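Local coordinates for protein epsin-2 (Saccharomyces cerevisiae, PDB 6ENR) that binds membranes enriched in phosphatidylinositol 4,5-bisphosphate or 3,5-bisphosphate and is required for endocytosis and actin localization, this chain being its ENTH domain, at residues E54-L59 / D81-F86; K75-L80 / R123-E128; L93-N98 / S131-E136. All coordinates share one frame; numbering follows the deposited sequence.

Contact 1. Residues E54-L59 / D81-F86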
loop_
_atom_site.group_PDB
_atom_site.type_symbol
_atom_site.label_atom_id
_atom_site.label_comp_id
_atom_site.label_asym_id
_atom_site.label_seq_id
_atom_site.Cartn_x
_atom_site.Cartn_y
_atom_site.Cartn_z
ATOM N N GLU A 54 11.681 -5.561 -4.952
ATOM C CA GLU A 54 11.120 -4.796 -6.032
ATOM C C GLU A 54 9.778 -4.155 -5.702
ATOM O O GLU A 54 9.552 -2.950 -5.983
ATOM C CB GLU A 54 11.010 -5.585 -7.359
ATOM C CG GLU A 54 10.446 -4.661 -8.439
ATOM C CD GLU A 54 11.262 -3.362 -8.578
ATOM O OE1 GLU A 54 12.515 -3.542 -8.634
ATOM O OE2 GLU A 54 10.676 -2.194 -8.563
ATOM N N ILE A 55 8.930 -4.933 -5.066
ATOM C CA ILE A 55 7.609 -4.463 -4.740
ATOM C C ILE A 55 7.700 -3.267 -3.785
ATOM O O ILE A 55 7.090 -2.209 -4.047
ATOM C CB ILE A 55 6.761 -5.591 -4.119
ATOM C CG1 ILE A 55 6.469 -6.654 -5.211
ATOM C CG2 ILE A 55 5.446 -5.040 -3.633
ATOM C CD1 ILE A 55 5.978 -7.943 -4.659
ATOM N N MET A 56 8.439 -3.455 -2.705
ATOM C CA MET A 56 8.567 -2.438 -1.626
ATOM C C MET A 56 9.328 -1.235 -2.103
ATOM O O MET A 56 9.044 -0.121 -1.681
ATOM C CB MET A 56 9.166 -3.084 -0.376
ATOM C CG MET A 56 8.437 -4.279 0.254
ATOM S SD MET A 56 6.584 -4.205 0.282
ATOM C CE MET A 56 6.331 -3.099 1.643
ATOM N N ASP A 57 10.278 -1.416 -3.041
ATOM C CA ASP A 57 10.987 -0.278 -3.639
ATOM C C ASP A 57 10.004 0.671 -4.328
ATOM O O ASP A 57 10.063 1.937 -4.146
ATOM C CB ASP A 57 12.035 -0.733 -4.619
ATOM C CG ASP A 57 13.026 0.368 -4.996
ATOM O OD1 ASP A 57 13.638 1.016 -4.117
ATOM O OD2 ASP A 57 13.213 0.526 -6.167
ATOM N N MET A 58 9.139 0.095 -5.148
ATOM C CA MET A 58 8.149 0.871 -5.856
ATOM C C MET A 58 7.110 1.456 -4.946
ATOM O O MET A 58 6.656 2.623 -5.145
ATOM C CB MET A 58 7.429 0.030 -6.922
ATOM C CG MET A 58 6.392 0.813 -7.740
ATOM S SD MET A 58 7.015 2.349 -8.478
ATOM C CE MET A 58 8.260 1.572 -9.520
ATOM N N LEU A 59 6.663 0.665 -3.981
ATOM C CA LEU A 59 5.703 1.199 -3.020
ATOM C C LEU A 59 6.275 2.344 -2.177
ATOM O O LEU A 59 5.598 3.349 -1.908
ATOM C CB LEU A 59 5.127 0.113 -2.159
ATOM C CG LEU A 59 4.326 -0.991 -2.813
ATOM C CD1 LEU A 59 3.925 -2.064 -1.814
ATOM C CD2 LEU A 59 3.082 -0.383 -3.473
ATOM N N ASP A 81 -2.117 -2.284 2.376
ATOM C CA ASP A 81 -3.182 -2.776 3.190
ATOM C C ASP A 81 -3.396 -4.267 2.906
ATOM O O ASP A 81 -3.598 -5.041 3.849
ATOM C CB ASP A 81 -4.493 -1.992 2.892
ATOM C CG ASP A 81 -5.480 -1.984 4.058
ATOM O OD1 ASP A 81 -5.036 -1.975 5.210
ATOM O OD2 ASP A 81 -6.710 -1.939 3.840
ATOM N N TYR A 82 -3.340 -4.677 1.634
ATOM C CA TYR A 82 -3.511 -6.072 1.239
ATOM C C TYR A 82 -2.296 -6.903 1.678
ATOM O O TYR A 82 -2.439 -7.936 2.288
ATOM C CB TYR A 82 -3.737 -6.198 -0.279
ATOM C CG TYR A 82 -4.209 -7.551 -0.702
ATOM C CD1 TYR A 82 -5.588 -7.844 -0.746
ATOM C CD2 TYR A 82 -3.323 -8.536 -1.074
ATOM C CE1 TYR A 82 -6.052 -9.112 -1.149
ATOM C CE2 TYR A 82 -3.763 -9.792 -1.414
ATOM C CZ TYR A 82 -5.158 -10.053 -1.445
ATOM O OH TYR A 82 -5.559 -11.273 -1.771
ATOM N N LEU A 83 -1.086 -6.399 1.428
ATOM C CA LEU A 83 0.110 -7.145 1.785
ATOM C C LEU A 83 0.241 -7.415 3.277
ATOM O O LEU A 83 0.746 -8.469 3.707
ATOM C CB LEU A 83 1.340 -6.418 1.244
ATOM C CG LEU A 83 1.536 -6.385 -0.250
ATOM C CD1 LEU A 83 2.777 -5.580 -0.554
ATOM C CD2 LEU A 83 1.566 -7.752 -0.902
ATOM N N VAL A 84 -0.097 -6.454 4.106
ATOM C CA VAL A 84 0.045 -6.693 5.544
ATOM C C VAL A 84 -0.835 -7.819 6.082
ATOM O O VAL A 84 -0.490 -8.457 7.082
ATOM C CB VAL A 84 -0.132 -5.425 6.379
ATOM C CG1 VAL A 84 0.901 -4.378 6.018
ATOM C CG2 VAL A 84 -1.536 -4.959 6.407
ATOM N N ARG A 85 -1.925 -8.111 5.378
ATOM C CA ARG A 85 -2.767 -9.301 5.706
ATOM C C ARG A 85 -2.444 -10.556 4.971
ATOM O O ARG A 85 -2.358 -11.636 5.590
ATOM C CB ARG A 85 -4.210 -8.954 5.394
ATOM C CG ARG A 85 -4.683 -7.708 5.997
ATOM C CD ARG A 85 -5.986 -7.268 5.328
ATOM N NE ARG A 85 -6.782 -6.430 6.206
ATOM C CZ ARG A 85 -6.555 -5.157 6.474
ATOM N NH1 ARG A 85 -5.553 -4.512 5.901
ATOM N NH2 ARG A 85 -7.350 -4.510 7.332
ATOM N N PHE A 86 -2.138 -10.451 3.663
ATOM C CA PHE A 86 -1.959 -11.627 2.801
ATOM C C PHE A 86 -0.551 -11.916 2.304
ATOM O O PHE A 86 -0.312 -13.030 1.805
ATOM C CB PHE A 86 -2.879 -11.507 1.613
ATOM C CG PHE A 86 -4.320 -11.448 2.035
ATOM C CD1 PHE A 86 -4.934 -12.569 2.560
ATOM C CD2 PHE A 86 -4.983 -10.254 2.030
ATOM C CE1 PHE A 86 -6.220 -12.466 3.071
ATOM C CE2 PHE A 86 -6.264 -10.149 2.491
ATOM C CZ PHE A 86 -6.886 -11.252 3.010
#
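Leu83 reaches across to helix 49-63 with a single methyl, CD1, which is met by three side chains, those of Ile55, Met56 and Leu59. The contact across the two segments is wholly apolar. Leu59 and Leu83 approach tip to tip, with 3.9 Å between their CD1 atoms. Ile55 uses its CG2 branch, which lies anti to the backbone N and 4.1 Å from Leu83 CD1. Met56 supplies its sulfur: chi1 (-58°) and a bend at chi2 (-39°) place SD where it passes Leu83 in the opposing direction.

Within residues 81-86, Arg85 NH1 donates to the backbone O of Asp81 at 2.9 Å, and it forms a salt bridge to Asp81 OD1. Arg85 NE has a further carboxylate partner in Glu142, so the guanidinium is held by acids from two helices.

The segment axes run roughly antiparallel, at 149°, and come no closer than 13.1 Å, a separation bridged by side chains alone. Helix 36-45 and helix 19-26 pack on Ile55, while helix 89-97 touches both Met56, through Trp94, and Leu83, through Cys91; Leu129 and Leu132 of helix 120-134 touch Val84.

Contact 2. Residues K75-L80 / R123-E128; sequences KSLTVL and RVKAKE
Lys125 crosses from helix 120-134 to helix 70-86 and ends on Thr78, where its ammonium nitrogen NZ donates a hydrogen bond to OG1 at 2.7 Å. The hydroxyl of Thr78 stands beside its own backbone N (chi1 -58°) and is also hydrogen-bonded to the backbone O of Ala74, one turn earlier in the helix. OG1 thus has two hydrogen-bond partners, one in its own helix and one across the contact, which should limit rotation about chi1. The lysine chain is extended as far as CE and then bends at its last torsion (chi4 -51°), a turn that brings NZ onto the hydroxyl, with CE 3.2 Å from the same OG1.

The apolar part of the contact is carried by Leu77. The lysine methylene CD lies 3.8 Å from Leu77 CB, the two side chains passing at a slant, so that the aliphatic stem of Lys125 packs on the leucine while its charged end is spent on the threonine. The CD1 methyl of Leu77 extends further, to 4.1 Å from Ala126 CB. The small alanine goes with a close backbone approach: the CA atoms of Leu77 and Ala126 are 7.1 Å apart. Leu105 of helix 99-105 touches both Leu77 and Ala126, closing the apolar patch from that side.

The two segments run in nearly the same direction, at 29° with their axes 10.0 Å apart. Helix-on-helix packing is how the all-helical ENTH domain, a compact solenoid-like bundle of successive helices, is built; here the leucine-alanine and lysine-threonine contacts join helix 70-86 to helix 120-134.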
loop_
_atom_site.group_PDB
_atom_site.type_symbol
_atom_site.label_atom_id
_atom_site.label_comp_id
_atom_site.label_asym_id
_atom_site.label_seq_id
_atom_site.Cartn_x
_atom_site.Cartn_y
_atom_site.Cartn_z
ATOM N N LYS A 75 -3.328 4.241 -4.238
ATOM C CA LYS A 75 -3.159 2.851 -4.690
ATOM C C LYS A 75 -2.068 2.074 -4.000
ATOM O O LYS A 75 -2.262 0.887 -3.659
ATOM C CB LYS A 75 -2.921 2.802 -6.195
ATOM C CG LYS A 75 -4.074 3.319 -7.003
ATOM C CD LYS A 75 -3.742 2.977 -8.468
ATOM C CE LYS A 75 -4.804 3.432 -9.371
ATOM N NZ LYS A 75 -4.546 2.727 -10.656
ATOM N N SER A 76 -0.927 2.710 -3.786
ATOM C CA SER A 76 0.119 2.122 -2.957
ATOM C C SER A 76 -0.386 1.726 -1.544
ATOM O O SER A 76 -0.059 0.630 -1.018
ATOM C CB SER A 76 1.303 3.072 -2.873
ATOM O OG SER A 76 1.949 3.133 -4.122
ATOM N N LEU A 77 -1.215 2.596 -0.963
ATOM C CA LEU A 77 -1.845 2.268 0.298
ATOM C C LEU A 77 -2.738 1.067 0.208
ATOM O O LEU A 77 -2.740 0.255 1.161
ATOM C CB LEU A 77 -2.639 3.422 0.916
ATOM C CG LEU A 77 -1.859 4.460 1.709
ATOM C CD1 LEU A 77 -2.802 5.535 2.150
ATOM C CD2 LEU A 77 -1.204 3.831 2.914
ATOM N N THR A 78 -3.523 0.955 -0.873
ATOM C CA THR A 78 -4.383 -0.237 -1.047
ATOM C C THR A 78 -3.531 -1.504 -1.089
ATOM O O THR A 78 -3.894 -2.569 -0.478
ATOM C CB THR A 78 -5.233 -0.132 -2.326
ATOM O OG1 THR A 78 -6.030 1.074 -2.241
ATOM C CG2 THR A 78 -6.196 -1.356 -2.463
ATOM N N VAL A 79 -2.441 -1.434 -1.879
ATOM C CA VAL A 79 -1.476 -2.572 -1.985
ATOM C C VAL A 79 -0.916 -2.890 -0.640
ATOM O O VAL A 79 -0.832 -4.043 -0.248
ATOM C CB VAL A 79 -0.363 -2.321 -3.081
ATOM C CG1 VAL A 79 0.703 -3.375 -3.021
ATOM C CG2 VAL A 79 -0.932 -2.203 -4.455
ATOM N N LEU A 80 -0.531 -1.855 0.133
ATOM C CA LEU A 80 0.094 -2.125 1.396
ATOM C C LEU A 80 -0.905 -2.814 2.379
ATOM O O LEU A 80 -0.577 -3.788 3.063
ATOM C CB LEU A 80 0.658 -0.817 1.907
ATOM C CG LEU A 80 1.797 -0.780 2.853
ATOM C CD1 LEU A 80 2.945 -1.678 2.420
ATOM C CD2 LEU A 80 2.199 0.675 3.079
ATOM N N ARG A 123 -6.432 9.450 3.757
ATOM C CA ARG A 123 -6.457 9.687 5.211
ATOM C C ARG A 123 -7.174 8.597 5.895
ATOM O O ARG A 123 -6.719 8.054 6.922
ATOM C CB ARG A 123 -7.091 10.999 5.510
ATOM C CG ARG A 123 -6.263 12.144 4.957
ATOM C CD ARG A 123 -6.545 13.501 5.661
ATOM N NE ARG A 123 -7.919 13.964 5.439
ATOM C CZ ARG A 123 -8.333 14.697 4.391
ATOM N NH1 ARG A 123 -7.503 15.018 3.386
ATOM N NH2 ARG A 123 -9.610 15.042 4.296
ATOM N N VAL A 124 -8.307 8.265 5.330
ATOM C CA VAL A 124 -9.135 7.206 5.933
ATOM C C VAL A 124 -8.337 5.901 6.024
ATOM O O VAL A 124 -8.225 5.346 7.131
ATOM C CB VAL A 124 -10.473 7.033 5.219
ATOM C CG1 VAL A 124 -11.197 5.796 5.739
ATOM C CG2 VAL A 124 -11.332 8.251 5.472
ATOM N N LYS A 125 -7.742 5.507 4.900
ATOM C CA LYS A 125 -7.013 4.224 4.817
ATOM C C LYS A 125 -5.740 4.252 5.675
ATOM O O LYS A 125 -5.384 3.265 6.280
ATOM C CB LYS A 125 -6.479 3.944 3.431
ATOM C CG LYS A 125 -7.344 3.924 2.227
ATOM C CD LYS A 125 -6.399 4.045 0.968
ATOM C CE LYS A 125 -6.973 3.476 -0.338
ATOM N NZ LYS A 125 -7.499 2.027 -0.144
ATOM N N ALA A 126 -5.007 5.345 5.617
ATOM C CA ALA A 126 -3.771 5.454 6.355
ATOM C C ALA A 126 -4.132 5.376 7.862
ATOM O O ALA A 126 -3.476 4.635 8.619
ATOM C CB ALA A 126 -3.085 6.743 6.060
ATOM N N LYS A 127 -5.221 6.034 8.274
ATOM C CA LYS A 127 -5.626 5.960 9.689
ATOM C C LYS A 127 -5.920 4.509 10.109
ATOM O O LYS A 127 -5.503 4.076 11.180
ATOM C CB LYS A 127 -6.789 6.843 9.983
ATOM C CG LYS A 127 -6.386 8.309 10.051
ATOM C CD LYS A 127 -7.564 9.256 9.947
ATOM C CE LYS A 127 -7.112 10.701 10.182
ATOM N NZ LYS A 127 -8.236 11.683 9.975
ATOM N N GLU A 128 -6.594 3.784 9.226
ATOM C CA GLU A 128 -6.904 2.403 9.472
ATOM C C GLU A 128 -5.710 1.505 9.516
ATOM O O GLU A 128 -5.675 0.641 10.381
ATOM C CB GLU A 128 -7.880 1.843 8.431
ATOM C CG GLU A 128 -9.277 2.427 8.677
ATOM C CD GLU A 128 -10.232 2.114 7.564
ATOM O OE1 GLU A 128 -9.847 1.344 6.657
ATOM O OE2 GLU A 128 -11.360 2.666 7.574
#

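Contact 3. Residues L93-N98 / S131-E136; sequences LWCREN and SLLNDE
The Arg96 side chain leaves its helix with CG beside the backbone N (chi1 -71°) and runs extended from CG to NE, carrying the guanidinium across to the end of helix 120-134. There NH2 donates to the backbone O of Leu133 with an N-H...O angle of 165°; the modelled distance, 2.5 Å, is shorter than usual. The donor lies in the carbonyl plane, on a lone pair, and the oxygen sits at the edge of the guanidinium.

Glu136 stacks over one face of the same group, with its carboxylate plane tilted by 21°. Its CG comes 3.4 Å from Arg96 NH2. The salt bridge is long, 3.9 Å from Arg96 NE to Glu136 OE2, and rests on charge alone, since no N-H points at that oxygen.

Beneath the polar layer, Leu133 directs its CD1 methyl to Cys95 CB at 3.7 Å. An alanine in place of Arg96 would probably leave the Leu133 carbonyl without this donor and Glu136 without its opposite charge.

Leu139 of helix 136-144 touches both Arg96 and Leu133, and the side chain of Asp135 caps a backbone N at the start of that helix. Arg96 of helix 89-97 thus ties the junction between helices 120-134 and 136-144 within the all-helical ENTH fold.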
loop_
_atom_site.group_PDB
_atom_site.type_symbol
_atom_site.label_atom_id
_atom_site.label_comp_id
_atom_site.label_asym_id
_atom_site.label_seq_id
_atom_site.Cartn_x
_atom_site.Cartn_y
_atom_site.Cartn_z
ATOM N N LEU A 93 6.954 -5.985 8.723
ATOM C CA LEU A 93 8.180 -5.447 9.273
ATOM C C LEU A 93 8.598 -4.227 8.550
ATOM O O LEU A 93 9.058 -3.259 9.185
ATOM C CB LEU A 93 9.290 -6.479 9.204
ATOM C CG LEU A 93 9.116 -7.668 10.110
ATOM C CD1 LEU A 93 10.172 -8.714 9.794
ATOM C CD2 LEU A 93 9.201 -7.164 11.580
ATOM N N TRP A 94 8.462 -4.239 7.189
ATOM C CA TRP A 94 8.718 -3.039 6.392
ATOM C C TRP A 94 7.887 -1.817 6.858
ATOM O O TRP A 94 8.425 -0.692 6.982
ATOM C CB TRP A 94 8.543 -3.303 4.863
ATOM C CG TRP A 94 8.946 -2.100 3.998
ATOM C CD1 TRP A 94 10.161 -1.894 3.352
ATOM C CD2 TRP A 94 8.147 -0.956 3.711
ATOM N NE1 TRP A 94 10.159 -0.661 2.733
ATOM C CE2 TRP A 94 8.917 -0.093 2.882
ATOM C CE3 TRP A 94 6.797 -0.595 4.003
ATOM C CZ2 TRP A 94 8.425 1.135 2.425
ATOM C CZ3 TRP A 94 6.315 0.645 3.550
ATOM C CH2 TRP A 94 7.114 1.486 2.764
ATOM N N CYS A 95 6.597 -2.021 7.093
ATOM C CA CYS A 95 5.718 -0.891 7.533
ATOM C C CYS A 95 6.154 -0.361 8.908
ATOM O O CYS A 95 6.248 0.899 9.172
ATOM C CB CYS A 95 4.236 -1.289 7.573
ATOM S SG CYS A 95 3.474 -1.712 6.017
ATOM N N ARG A 96 6.468 -1.306 9.782
ATOM C CA ARG A 96 7.061 -0.935 11.103
ATOM C C ARG A 96 8.399 -0.145 11.017
ATOM O O ARG A 96 8.555 0.888 11.641
ATOM C CB ARG A 96 7.093 -2.176 12.010
ATOM C CG ARG A 96 5.700 -2.551 12.454
ATOM C CD ARG A 96 5.580 -3.280 13.788
ATOM N NE ARG A 96 4.121 -3.527 13.949
ATOM C CZ ARG A 96 3.512 -4.713 13.797
ATOM N NH1 ARG A 96 4.198 -5.865 13.600
ATOM N NH2 ARG A 96 2.184 -4.775 13.881
ATOM N N GLU A 97 9.282 -0.528 10.126
ATOM C CA GLU A 97 10.527 0.183 9.877
ATOM C C GLU A 97 10.299 1.545 9.242
ATOM O O GLU A 97 10.942 2.493 9.640
ATOM C CB GLU A 97 11.471 -0.685 8.986
ATOM C CG GLU A 97 11.999 -1.897 9.759
ATOM C CD GLU A 97 12.251 -3.197 8.975
ATOM O OE1 GLU A 97 12.176 -3.265 7.712
ATOM O OE2 GLU A 97 12.559 -4.193 9.676
ATOM N N ASN A 98 9.311 1.665 8.352
ATOM C CA ASN A 98 8.977 2.929 7.676
ATOM C C ASN A 98 7.625 3.492 8.094
ATOM O O ASN A 98 6.901 4.088 7.284
ATOM C CB ASN A 98 9.101 2.657 6.136
ATOM C CG ASN A 98 10.454 2.046 5.802
ATOM O OD1 ASN A 98 10.610 0.796 5.698
ATOM N ND2 ASN A 98 11.478 2.906 5.754
ATOM N N SER A 131 -3.705 2.105 12.653
ATOM C CA SER A 131 -4.422 1.461 13.708
ATOM C C SER A 131 -4.184 -0.061 13.804
ATOM O O SER A 131 -3.960 -0.598 14.903
ATOM C CB SER A 131 -5.906 1.788 13.623
ATOM O OG SER A 131 -6.645 0.827 14.341
ATOM N N LEU A 132 -4.283 -0.715 12.646
ATOM C CA LEU A 132 -4.059 -2.131 12.446
ATOM C C LEU A 132 -2.634 -2.491 12.871
ATOM O O LEU A 132 -2.408 -3.444 13.629
ATOM C CB LEU A 132 -4.308 -2.493 10.950
ATOM C CG LEU A 132 -4.063 -4.001 10.697
ATOM C CD1 LEU A 132 -4.973 -4.937 11.496
ATOM C CD2 LEU A 132 -4.247 -4.343 9.240
ATOM N N LEU A 133 -1.671 -1.715 12.391
ATOM C CA LEU A 133 -0.290 -2.024 12.669
ATOM C C LEU A 133 -0.001 -1.990 14.167
ATOM O O LEU A 133 0.742 -2.848 14.681
ATOM C CB LEU A 133 0.638 -1.118 11.892
ATOM C CG LEU A 133 0.646 -1.510 10.397
ATOM C CD1 LEU A 133 1.238 -0.382 9.605
ATOM C CD2 LEU A 133 1.435 -2.776 10.144
ATOM N N ASN A 134 -0.575 -0.991 14.847
ATOM C CA ASN A 134 -0.412 -0.812 16.272
ATOM C C ASN A 134 -1.154 -1.871 17.115
ATOM O O ASN A 134 -0.791 -2.071 18.250
ATOM C CB ASN A 134 -0.857 0.600 16.711
ATOM C CG ASN A 134 0.172 1.688 16.413
ATOM O OD1 ASN A 134 1.331 1.432 16.316
ATOM N ND2 ASN A 134 -0.277 2.900 16.309
ATOM N N ASP A 135 -2.191 -2.500 16.555
ATOM C CA ASP A 135 -2.957 -3.562 17.238
ATOM C C ASP A 135 -2.423 -4.892 16.745
ATOM O O ASP A 135 -3.020 -5.627 15.908
ATOM C CB ASP A 135 -4.467 -3.380 16.973
ATOM C CG ASP A 135 -5.344 -4.422 17.675
ATOM O OD1 ASP A 135 -4.847 -5.394 18.249
ATOM O OD2 ASP A 135 -6.578 -4.298 17.591
ATOM N N GLU A 136 -1.253 -5.200 17.245
ATOM C CA GLU A 136 -0.590 -6.441 16.860
ATOM C C GLU A 136 -1.447 -7.760 17.023
ATOM O O GLU A 136 -1.325 -8.645 16.186
ATOM C CB GLU A 136 0.727 -6.579 17.583
ATOM C CG GLU A 136 1.793 -5.594 17.133
ATOM C CD GLU A 136 3.227 -6.024 17.463
ATOM O OE1 GLU A 136 3.530 -7.224 17.655
ATOM O OE2 GLU A 136 4.074 -5.151 17.512
#

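Overall arrangement
Contact 1 is wholly buried and apolar, whereas contacts 2 and 3 are only partly buried and join a leucine-centred patch to a polar bond nearer the surface: lysine to threonine hydroxyl in contact 2, arginine to backbone carbonyl and glutamate in contact 3. Helix 70-86 serves both contact 1 and contact 2, and helix 120-134 serves both contact 2 and contact 3. Side chains of the segments also touch one another: Leu59 packs on Val79, Val84 CG1 lies 3.7 Å from Cys95 SG, and Leu80 meets Cys95. Contacts 1 and 2 are centred about 6 Å from the centre of the chain; contact 3 lies about 12 Å from it.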